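Local coordinates for protein succinyl-CoA ligase (ADP-forming) subunit alpha (Methanosaeta concilii, PDB 6HXI) that binds coenzyme A and joins a CoA-ligase region to a helical region related to the C-terminal domain of citrate synthase, at residues I225-C230 with P254-V259; I196-A201 with I216-R221; A402-L407 with I546-L551. All coordinates share one frame; numbering follows the deposited sequence.

Contact 1 of 3, residues I225-C230 with P254-V259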
loop_
_atom_site.group_PDB
_atom_site.type_symbol
_atom_site.label_atom_id
_atom_site.label_comp_id
_atom_site.label_asym_id
_atom_site.label_seq_id
_atom_site.Cartn_x
_atom_site.Cartn_y
_atom_site.Cartn_z
ATOM N N ILE B 225 -33.959 -57.870 12.079
ATOM C CA ILE B 225 -33.011 -58.823 11.494
ATOM C C ILE B 225 -33.563 -60.254 11.630
ATOM O O ILE B 225 -33.875 -60.699 12.742
ATOM C CB ILE B 225 -31.598 -58.661 12.139
ATOM C CG1 ILE B 225 -30.949 -57.325 11.706
ATOM C CG2 ILE B 225 -30.669 -59.868 11.828
ATOM C CD1 ILE B 225 -29.858 -56.762 12.622
ATOM N N LYS B 226 -33.662 -60.970 10.491
ATOM C CA LYS B 226 -34.140 -62.358 10.410
ATOM C C LYS B 226 -33.006 -63.287 9.916
ATOM O O LYS B 226 -33.135 -64.507 9.956
ATOM C CB LYS B 226 -35.341 -62.454 9.438
ATOM C CG LYS B 226 -36.333 -61.292 9.483
ATOM C CD LYS B 226 -37.221 -61.296 10.719
ATOM C CE LYS B 226 -38.232 -60.184 10.679
ATOM N NZ LYS B 226 -38.942 -60.069 11.972
ATOM N N MET B 227 -31.895 -62.703 9.454
ATOM C CA MET B 227 -30.790 -63.447 8.864
ATOM C C MET B 227 -29.442 -62.886 9.317
ATOM O O MET B 227 -29.264 -61.662 9.318
ATOM C CB MET B 227 -30.924 -63.259 7.352
ATOM C CG MET B 227 -30.550 -64.426 6.545
ATOM S SD MET B 227 -30.771 -63.950 4.820
ATOM C CE MET B 227 -29.258 -64.502 4.187
ATOM N N ILE B 228 -28.483 -63.767 9.683
ATOM C CA ILE B 228 -27.127 -63.334 10.074
ATOM C C ILE B 228 -26.099 -63.870 9.058
ATOM O O ILE B 228 -26.231 -64.984 8.571
ATOM C CB ILE B 228 -26.744 -63.622 11.562
ATOM C CG1 ILE B 228 -27.900 -63.241 12.540
ATOM C CG2 ILE B 228 -25.434 -62.891 11.948
ATOM C CD1 ILE B 228 -27.795 -63.802 13.981
ATOM N N ALA B 229 -25.139 -63.043 8.667
ATOM C CA ALA B 229 -24.111 -63.441 7.707
ATOM C C ALA B 229 -22.762 -62.963 8.201
ATOM O O ALA B 229 -22.652 -61.815 8.625
ATOM C CB ALA B 229 -24.411 -62.843 6.339
ATOM N N CYS B 230 -21.737 -63.829 8.183
ATOM C CA CYS B 230 -20.414 -63.354 8.580
ATOM C C CYS B 230 -19.292 -63.906 7.726
ATOM O O CYS B 230 -19.421 -64.948 7.100
ATOM C CB CYS B 230 -20.139 -63.539 10.066
ATOM S SG CYS B 230 -19.923 -65.244 10.569
ATOM N N PRO B 254 -30.929 -68.055 11.315
ATOM C CA PRO B 254 -29.980 -68.742 10.417
ATOM C C PRO B 254 -28.740 -67.886 10.144
ATOM O O PRO B 254 -28.859 -66.695 9.873
ATOM C CB PRO B 254 -30.815 -69.060 9.174
ATOM C CG PRO B 254 -31.924 -68.087 9.197
ATOM C CD PRO B 254 -32.201 -67.740 10.623
ATOM N N LEU B 255 -27.548 -68.487 10.313
ATOM C CA LEU B 255 -26.244 -67.846 10.162
ATOM C C LEU B 255 -25.425 -68.390 8.983
ATOM O O LEU B 255 -25.069 -69.570 8.981
ATOM C CB LEU B 255 -25.440 -67.990 11.474
ATOM C CG LEU B 255 -24.126 -67.193 11.550
ATOM C CD1 LEU B 255 -24.142 -66.233 12.697
ATOM C CD2 LEU B 255 -22.927 -68.116 11.646
ATOM N N VAL B 256 -25.093 -67.518 8.008
ATOM C CA VAL B 256 -24.233 -67.855 6.860
ATOM C C VAL B 256 -22.821 -67.539 7.326
ATOM O O VAL B 256 -22.594 -66.477 7.905
ATOM C CB VAL B 256 -24.597 -67.095 5.552
ATOM C CG1 VAL B 256 -23.653 -67.470 4.415
ATOM C CG2 VAL B 256 -26.050 -67.350 5.142
ATOM N N ALA B 257 -21.877 -68.459 7.125
ATOM C CA ALA B 257 -20.512 -68.226 7.585
ATOM C C ALA B 257 -19.439 -68.713 6.629
ATOM O O ALA B 257 -19.535 -69.809 6.093
ATOM C CB ALA B 257 -20.317 -68.867 8.945
ATOM N N TRP B 258 -18.392 -67.896 6.441
ATOM C CA TRP B 258 -17.236 -68.265 5.633
ATOM C C TRP B 258 -15.960 -67.688 6.226
ATOM O O TRP B 258 -15.931 -66.517 6.598
ATOM C CB TRP B 258 -17.390 -67.913 4.140
ATOM C CG TRP B 258 -16.192 -68.336 3.328
ATOM C CD1 TRP B 258 -15.211 -67.528 2.827
ATOM C CD2 TRP B 258 -15.778 -69.684 3.057
ATOM N NE1 TRP B 258 -14.237 -68.284 2.220
ATOM C CE2 TRP B 258 -14.558 -69.611 2.347
ATOM C CE3 TRP B 258 -16.327 -70.946 3.333
ATOM C CZ2 TRP B 258 -13.885 -70.754 1.898
ATOM C CZ3 TRP B 258 -15.656 -72.078 2.899
ATOM C CH2 TRP B 258 -14.456 -71.978 2.180
ATOM N N VAL B 259 -14.914 -68.526 6.325
ATOM C CA VAL B 259 -13.606 -68.140 6.847
ATOM C C VAL B 259 -12.588 -68.213 5.691
ATOM O O VAL B 259 -12.394 -69.271 5.088
ATOM C CB VAL B 259 -13.185 -68.978 8.091
ATOM C CG1 VAL B 259 -11.811 -68.555 8.594
ATOM C CG2 VAL B 259 -14.221 -68.866 9.211
#
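Ile-228 O is approached by two groups of the neighbouring strand: Val-256 N gives it a hydrogen bond at 2.8 Å, and the CA-H of Leu-255 backs this up, with Leu-255 CA 3.3 Å from Ile-228 O. Val-256 O in turn takes a hydrogen bond from Cys-230 N at 2.8 Å. The ladder goes on either way, with Ile-228 N bonded to Pro-254 O at 3.0 Å and Trp-258 N to Cys-230 O at 3.2 Å. The first of these is nearly straight at hydrogen (171°), whereas the last bends to 148°. Alternation of this kind is that of parallel strands, here 227-233 and 255-260, joined through helix 239-247 as a beta-alpha-beta unit.

Side chains pair on both faces of the sheet. On one, Ile-228 CG2 meets Leu-255 CD1 at 3.7 Å; this methyl group stands trans to the isoleucine's own N, and helix 212-221 packs over the pair through Ile-216. Cys-230 SG, turned between its N and carbonyl carbon (chi1 70°), lies 4.0 Å from Ala-257 CB. On the other face Ala-229 sits beside Val-256, and Tyr-308 of helix 308-322 packs on the alanine. Strand 172-176 pairs with the far edge of 227-233. Main-chain polar atoms are paired along the ladder and apolar groups line both faces, which probably lets the strands lie buried between helices 212-221 and 308-322 at little cost.

Contact 2 of 3, residues I196-A201 with I216-R221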
loop_
_atom_site.group_PDB
_atom_site.type_symbol
_atom_site.label_atom_id
_atom_site.label_comp_id
_atom_site.label_asym_id
_atom_site.label_seq_id
_atom_site.Cartn_x
_atom_site.Cartn_y
_atom_site.Cartn_z
ATOM N N ILE B 196 -28.714 -55.763 3.393
ATOM C CA ILE B 196 -28.385 -55.626 4.806
ATOM C C ILE B 196 -29.329 -54.667 5.531
ATOM O O ILE B 196 -29.810 -53.687 4.969
ATOM C CB ILE B 196 -26.889 -55.243 5.093
ATOM C CG1 ILE B 196 -26.508 -53.866 4.530
ATOM C CG2 ILE B 196 -25.911 -56.312 4.631
ATOM C CD1 ILE B 196 -26.096 -52.841 5.540
ATOM N N TYR B 197 -29.557 -54.960 6.802
ATOM C CA TYR B 197 -30.208 -54.073 7.739
ATOM C C TYR B 197 -29.003 -53.266 8.301
ATOM O O TYR B 197 -28.985 -52.038 8.229
ATOM C CB TYR B 197 -30.886 -54.871 8.867
ATOM C CG TYR B 197 -31.489 -53.983 9.931
ATOM C CD1 TYR B 197 -30.726 -53.531 11.004
ATOM C CD2 TYR B 197 -32.814 -53.562 9.847
ATOM C CE1 TYR B 197 -31.256 -52.660 11.955
ATOM C CE2 TYR B 197 -33.361 -52.709 10.804
ATOM C CZ TYR B 197 -32.580 -52.270 11.863
ATOM O OH TYR B 197 -33.111 -51.441 12.826
ATOM N N GLU B 198 -27.981 -53.992 8.804
ATOM C CA GLU B 198 -26.768 -53.447 9.399
ATOM C C GLU B 198 -25.552 -54.295 8.998
ATOM O O GLU B 198 -25.667 -55.513 8.830
ATOM C CB GLU B 198 -26.931 -53.444 10.930
ATOM C CG GLU B 198 -25.938 -52.586 11.676
ATOM C CD GLU B 198 -26.255 -52.453 13.149
ATOM O OE1 GLU B 198 -25.841 -53.344 13.923
ATOM O OE2 GLU B 198 -26.926 -51.464 13.532
ATOM N N GLY B 199 -24.403 -53.652 8.890
ATOM C CA GLY B 199 -23.138 -54.305 8.568
ATOM C C GLY B 199 -21.989 -53.717 9.362
ATOM O O GLY B 199 -21.912 -52.497 9.496
ATOM N N VAL B 200 -21.098 -54.559 9.909
ATOM C CA VAL B 200 -19.956 -54.079 10.708
ATOM C C VAL B 200 -18.666 -54.820 10.326
ATOM O O VAL B 200 -18.692 -56.041 10.168
ATOM C CB VAL B 200 -20.215 -54.176 12.261
ATOM C CG1 VAL B 200 -18.957 -53.855 13.076
ATOM C CG2 VAL B 200 -21.370 -53.280 12.707
ATOM N N ALA B 201 -17.542 -54.082 10.185
ATOM C CA ALA B 201 -16.251 -54.710 9.982
ATOM C C ALA B 201 -15.487 -54.490 11.315
ATOM O O ALA B 201 -15.341 -53.343 11.758
ATOM C CB ALA B 201 -15.516 -54.081 8.814
ATOM N N ILE B 216 -22.915 -60.077 16.482
ATOM C CA ILE B 216 -23.830 -61.180 16.145
ATOM C C ILE B 216 -24.940 -61.309 17.204
ATOM O O ILE B 216 -26.110 -61.529 16.847
ATOM C CB ILE B 216 -23.100 -62.529 15.851
ATOM C CG1 ILE B 216 -22.300 -62.431 14.535
ATOM C CG2 ILE B 216 -24.100 -63.709 15.786
ATOM C CD1 ILE B 216 -21.379 -63.612 14.187
ATOM N N LEU B 217 -24.574 -61.121 18.494
ATOM C CA LEU B 217 -25.519 -61.180 19.618
ATOM C C LEU B 217 -26.521 -60.043 19.583
ATOM O O LEU B 217 -27.664 -60.252 19.966
ATOM C CB LEU B 217 -24.818 -61.258 20.985
ATOM C CG LEU B 217 -24.096 -62.557 21.305
ATOM C CD1 LEU B 217 -23.437 -62.479 22.668
ATOM C CD2 LEU B 217 -25.034 -63.751 21.237
ATOM N N ARG B 218 -26.111 -58.857 19.095
ATOM C CA ARG B 218 -27.010 -57.719 18.924
ATOM C C ARG B 218 -28.013 -58.026 17.801
ATOM O O ARG B 218 -29.180 -57.668 17.929
ATOM C CB ARG B 218 -26.250 -56.447 18.557
ATOM C CG ARG B 218 -25.484 -55.771 19.680
ATOM C CD ARG B 218 -24.998 -54.387 19.268
ATOM N NE ARG B 218 -24.204 -54.393 18.033
ATOM C CZ ARG B 218 -24.670 -54.066 16.831
ATOM N NH1 ARG B 218 -25.943 -53.730 16.674
ATOM N NH2 ARG B 218 -23.878 -54.108 15.772
ATOM N N TYR B 219 -27.562 -58.657 16.695
ATOM C CA TYR B 219 -28.432 -59.009 15.574
ATOM C C TYR B 219 -29.479 -60.031 16.002
ATOM O O TYR B 219 -30.596 -59.999 15.485
ATOM C CB TYR B 219 -27.624 -59.568 14.391
ATOM C CG TYR B 219 -26.516 -58.680 13.864
ATOM C CD1 TYR B 219 -26.567 -57.294 14.018
ATOM C CD2 TYR B 219 -25.449 -59.217 13.151
ATOM C CE1 TYR B 219 -25.555 -56.475 13.523
ATOM C CE2 TYR B 219 -24.434 -58.402 12.642
ATOM C CZ TYR B 219 -24.500 -57.032 12.818
ATOM O OH TYR B 219 -23.504 -56.234 12.313
ATOM N N GLU B 220 -29.110 -60.935 16.948
ATOM C CA GLU B 220 -29.968 -61.992 17.499
ATOM C C GLU B 220 -31.120 -61.433 18.336
ATOM O O GLU B 220 -32.186 -62.063 18.415
ATOM C CB GLU B 220 -29.146 -62.959 18.353
ATOM C CG GLU B 220 -29.124 -64.380 17.813
ATOM C CD GLU B 220 -30.394 -65.204 17.958
ATOM O OE1 GLU B 220 -30.818 -65.473 19.106
ATOM O OE2 GLU B 220 -30.920 -65.654 16.916
ATOM N N ARG B 221 -30.892 -60.265 18.976
ATOM C CA ARG B 221 -31.869 -59.570 19.807
ATOM C C ARG B 221 -32.761 -58.641 18.973
ATOM O O ARG B 221 -33.928 -58.446 19.334
ATOM C CB ARG B 221 -31.177 -58.771 20.918
ATOM C CG ARG B 221 -30.564 -59.624 22.039
ATOM C CD ARG B 221 -30.039 -58.757 23.184
ATOM N NE ARG B 221 -28.936 -57.874 22.769
ATOM C CZ ARG B 221 -28.474 -56.852 23.484
ATOM N NH1 ARG B 221 -29.012 -56.559 24.661
ATOM N NH2 ARG B 221 -27.473 -56.113 23.025
#
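Glu-198 OE1 takes two hydrogen bonds from the guanidinium of Arg-218, from NH1 at 2.8 Å and from NH2 at 2.8 Å, the two nitrogens forking end-on around one oxygen. That oxygen lies in the guanidinium plane, while the carboxylate is twisted 44° from it; NH1 uses the syn lone pair and NH2 comes from the same side but 33° out of the carboxylate plane. Because both nitrogens converge on a single oxygen, neither bond can be straight at hydrogen. Glu-198 reaches across with an extended chain, and Arg-218 folds at chi3 (-54°) to present its end.

Further partners lie outside the pair. Glu-198 OE2 is bonded to Thr-145 OG1, Arg-218 NH1 also to Tyr-6 O, and Arg-218 NH2 to His-215 ND1. Tyr-219 brings its ring edge to the same carboxylate, CE1 lying 3.2 Å from Glu-198 OE1 in the ring plane, and passes on to place OH against Phe-174 O of strand 172-176, with which it is hydrogen-bonded. Val-200 CG2 packs beside that hydroxyl, 3.7 Å from Tyr-219 OH.

Helix 212-221 thus lies over strand 196-201 in the CoA-ligase region, with segments 216-221 and 198-201 running nearly antiparallel. Facing a cation and a ring edge, the buried carboxylate is probably held in its ionised form, its charge offset by Arg-218.

Contact 3 of 3, residues A402-L407 with I546-L551; sequences AHFIEL and ILFIDL
Phe-404 reaches from helix 399-412 into helix 540-555, its CZ 3.5 Å from Leu-547 CB and its CD2 3.5 Å from Leu-551 CD1. The phenyl group leaves the helix opposite its own backbone N (chi1 -174°), which carries it across the gap between the axes of segments 402-407 and 546-551, 11.3 Å apart at closest. Leu-547 and Leu-551, one turn apart, receive it differently. Leu-547 has CG trans to its carbonyl carbon (chi1 -67°) and crosses the phenylalanine at about a right angle; Leu-551 has CG trans to its N and slants past the ring.

Phe-548 takes an intermediate chi1 and brings its CD2 to the edge of the Phe-404 ring, 4.2 Å from Phe-404 CE2. Leu-551 CD1 lies over one face of the Phe-548 ring, toward the rim, while Ile-405 CG1 sits at its edge, 3.9 Å from Phe-548 CE2.

The two segments run antiparallel, crossing at -164°, within the citrate-synthase-like region. Phe-513 stacks edge-to-face on Phe-404, and Leu-505 and Tyr-508 of helix 500-512 also pack on that ring. Every group meeting across this interface is hydrocarbon, so its cohesion comes from dispersion and the exclusion of water.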
loop_
_atom_site.group_PDB
_atom_site.type_symbol
_atom_site.label_atom_id
_atom_site.label_comp_id
_atom_site.label_asym_id
_atom_site.label_seq_id
_atom_site.Cartn_x
_atom_site.Cartn_y
_atom_site.Cartn_z
ATOM N N ALA B 402 22.170 -8.694 -18.283
ATOM C CA ALA B 402 21.817 -9.188 -16.945
ATOM C C ALA B 402 22.697 -8.505 -15.869
ATOM O O ALA B 402 22.179 -8.128 -14.842
ATOM C CB ALA B 402 21.993 -10.705 -16.896
ATOM N N HIS B 403 23.995 -8.279 -16.135
ATOM C CA HIS B 403 24.862 -7.589 -15.186
ATOM C C HIS B 403 24.522 -6.121 -15.084
ATOM O O HIS B 403 24.676 -5.549 -14.018
ATOM C CB HIS B 403 26.341 -7.764 -15.557
ATOM C CG HIS B 403 27.296 -7.237 -14.524
ATOM N ND1 HIS B 403 27.711 -5.892 -14.523
ATOM C CD2 HIS B 403 27.923 -7.881 -13.510
ATOM C CE1 HIS B 403 28.580 -5.775 -13.524
ATOM N NE2 HIS B 403 28.751 -6.940 -12.887
ATOM N N PHE B 404 24.085 -5.499 -16.179
ATOM C CA PHE B 404 23.654 -4.116 -16.151
ATOM C C PHE B 404 22.440 -3.953 -15.239
ATOM O O PHE B 404 22.403 -3.036 -14.430
ATOM C CB PHE B 404 23.360 -3.600 -17.565
ATOM C CG PHE B 404 23.055 -2.133 -17.593
ATOM C CD1 PHE B 404 24.062 -1.190 -17.395
ATOM C CD2 PHE B 404 21.750 -1.683 -17.755
ATOM C CE1 PHE B 404 23.760 0.187 -17.375
ATOM C CE2 PHE B 404 21.458 -0.304 -17.751
ATOM C CZ PHE B 404 22.458 0.611 -17.535
ATOM N N ILE B 405 21.467 -4.877 -15.329
ATOM C CA ILE B 405 20.275 -4.856 -14.482
ATOM C C ILE B 405 20.687 -4.907 -13.010
ATOM O O ILE B 405 20.202 -4.092 -12.218
ATOM C CB ILE B 405 19.285 -5.999 -14.854
ATOM C CG1 ILE B 405 18.643 -5.706 -16.240
ATOM C CG2 ILE B 405 18.195 -6.152 -13.739
ATOM C CD1 ILE B 405 17.897 -6.897 -16.854
ATOM N N GLU B 406 21.630 -5.801 -12.677
ATOM C CA GLU B 406 22.125 -5.951 -11.308
ATOM C C GLU B 406 22.927 -4.725 -10.847
ATOM O O GLU B 406 22.849 -4.364 -9.680
ATOM C CB GLU B 406 22.956 -7.207 -11.193
ATOM C CG GLU B 406 22.099 -8.467 -11.392
ATOM C CD GLU B 406 22.823 -9.784 -11.171
ATOM O OE1 GLU B 406 22.354 -10.822 -11.686
ATOM O OE2 GLU B 406 23.846 -9.786 -10.453
ATOM N N LEU B 407 23.658 -4.057 -11.778
ATOM C CA LEU B 407 24.398 -2.831 -11.467
ATOM C C LEU B 407 23.424 -1.700 -11.102
ATOM O O LEU B 407 23.667 -1.004 -10.138
ATOM C CB LEU B 407 25.269 -2.458 -12.666
ATOM C CG LEU B 407 26.174 -1.214 -12.646
ATOM C CD1 LEU B 407 27.237 -1.310 -11.520
ATOM C CD2 LEU B 407 26.954 -1.115 -14.012
ATOM N N ILE B 546 18.072 5.992 -20.625
ATOM C CA ILE B 546 18.745 6.009 -21.908
ATOM C C ILE B 546 19.521 4.709 -22.137
ATOM O O ILE B 546 19.409 4.119 -23.218
ATOM C CB ILE B 546 19.640 7.283 -22.016
ATOM C CG1 ILE B 546 18.776 8.545 -22.175
ATOM C CG2 ILE B 546 20.720 7.149 -23.117
ATOM C CD1 ILE B 546 19.402 9.852 -21.533
ATOM N N LEU B 547 20.309 4.257 -21.134
ATOM C CA LEU B 547 21.095 3.031 -21.321
ATOM C C LEU B 547 20.225 1.801 -21.410
ATOM O O LEU B 547 20.606 0.831 -22.049
ATOM C CB LEU B 547 22.191 2.872 -20.257
ATOM C CG LEU B 547 23.305 3.917 -20.325
ATOM C CD1 LEU B 547 24.242 3.762 -19.169
ATOM C CD2 LEU B 547 24.035 3.836 -21.617
ATOM N N PHE B 548 19.031 1.861 -20.795
ATOM C CA PHE B 548 18.112 0.734 -20.879
ATOM C C PHE B 548 17.560 0.560 -22.308
ATOM O O PHE B 548 17.499 -0.575 -22.795
ATOM C CB PHE B 548 17.032 0.767 -19.817
ATOM C CG PHE B 548 16.727 -0.647 -19.391
ATOM C CD1 PHE B 548 15.819 -1.424 -20.103
ATOM C CD2 PHE B 548 17.382 -1.219 -18.313
ATOM C CE1 PHE B 548 15.568 -2.749 -19.742
ATOM C CE2 PHE B 548 17.153 -2.550 -17.963
ATOM C CZ PHE B 548 16.245 -3.306 -18.677
ATOM N N ILE B 549 17.285 1.678 -23.014
ATOM C CA ILE B 549 16.912 1.655 -24.443
ATOM C C ILE B 549 18.089 1.063 -25.244
ATOM O O ILE B 549 17.875 0.227 -26.122
ATOM C CB ILE B 549 16.514 3.062 -25.009
ATOM C CG1 ILE B 549 15.360 3.725 -24.192
ATOM C CG2 ILE B 549 16.200 3.001 -26.537
ATOM C CD1 ILE B 549 14.204 2.865 -24.003
ATOM N N ASP B 550 19.323 1.502 -24.951
ATOM C CA ASP B 550 20.514 0.954 -25.639
ATOM C C ASP B 550 20.717 -0.544 -25.401
ATOM O O ASP B 550 21.098 -1.252 -26.320
ATOM C CB ASP B 550 21.759 1.729 -25.285
ATOM C CG ASP B 550 21.860 3.029 -26.053
ATOM O OD1 ASP B 550 21.294 3.103 -27.225
ATOM O OD2 ASP B 550 22.513 3.976 -25.525
ATOM N N LEU B 551 20.454 -1.027 -24.182
ATOM C CA LEU B 551 20.556 -2.444 -23.818
ATOM C C LEU B 551 19.567 -3.242 -24.717
ATOM O O LEU B 551 19.930 -4.271 -25.307
ATOM C CB LEU B 551 20.180 -2.578 -22.314
ATOM C CG LEU B 551 20.209 -3.971 -21.688
ATOM C CD1 LEU B 551 20.389 -3.872 -20.187
ATOM C CD2 LEU B 551 18.885 -4.705 -21.893
#

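Contacts 1 and 2 lie in the CoA-ligase region, their centres 9 Å apart, and both reach the same sheet; contact 3 lies in the citrate-synthase-like region, about 61 Å from contact 2 between nearest atoms. All three are buried, but by different means. Contact 1 works within the sheet through backbone bonds, contact 2 sets a helix on that sheet through a charged pair, and contact 3 joins two helices by apolar packing alone. Tyr-219 bridges the first two: its ring touches Ile-225 and Ile-228. Near contact 3, the second subunit packs on Glu-406 and Leu-407.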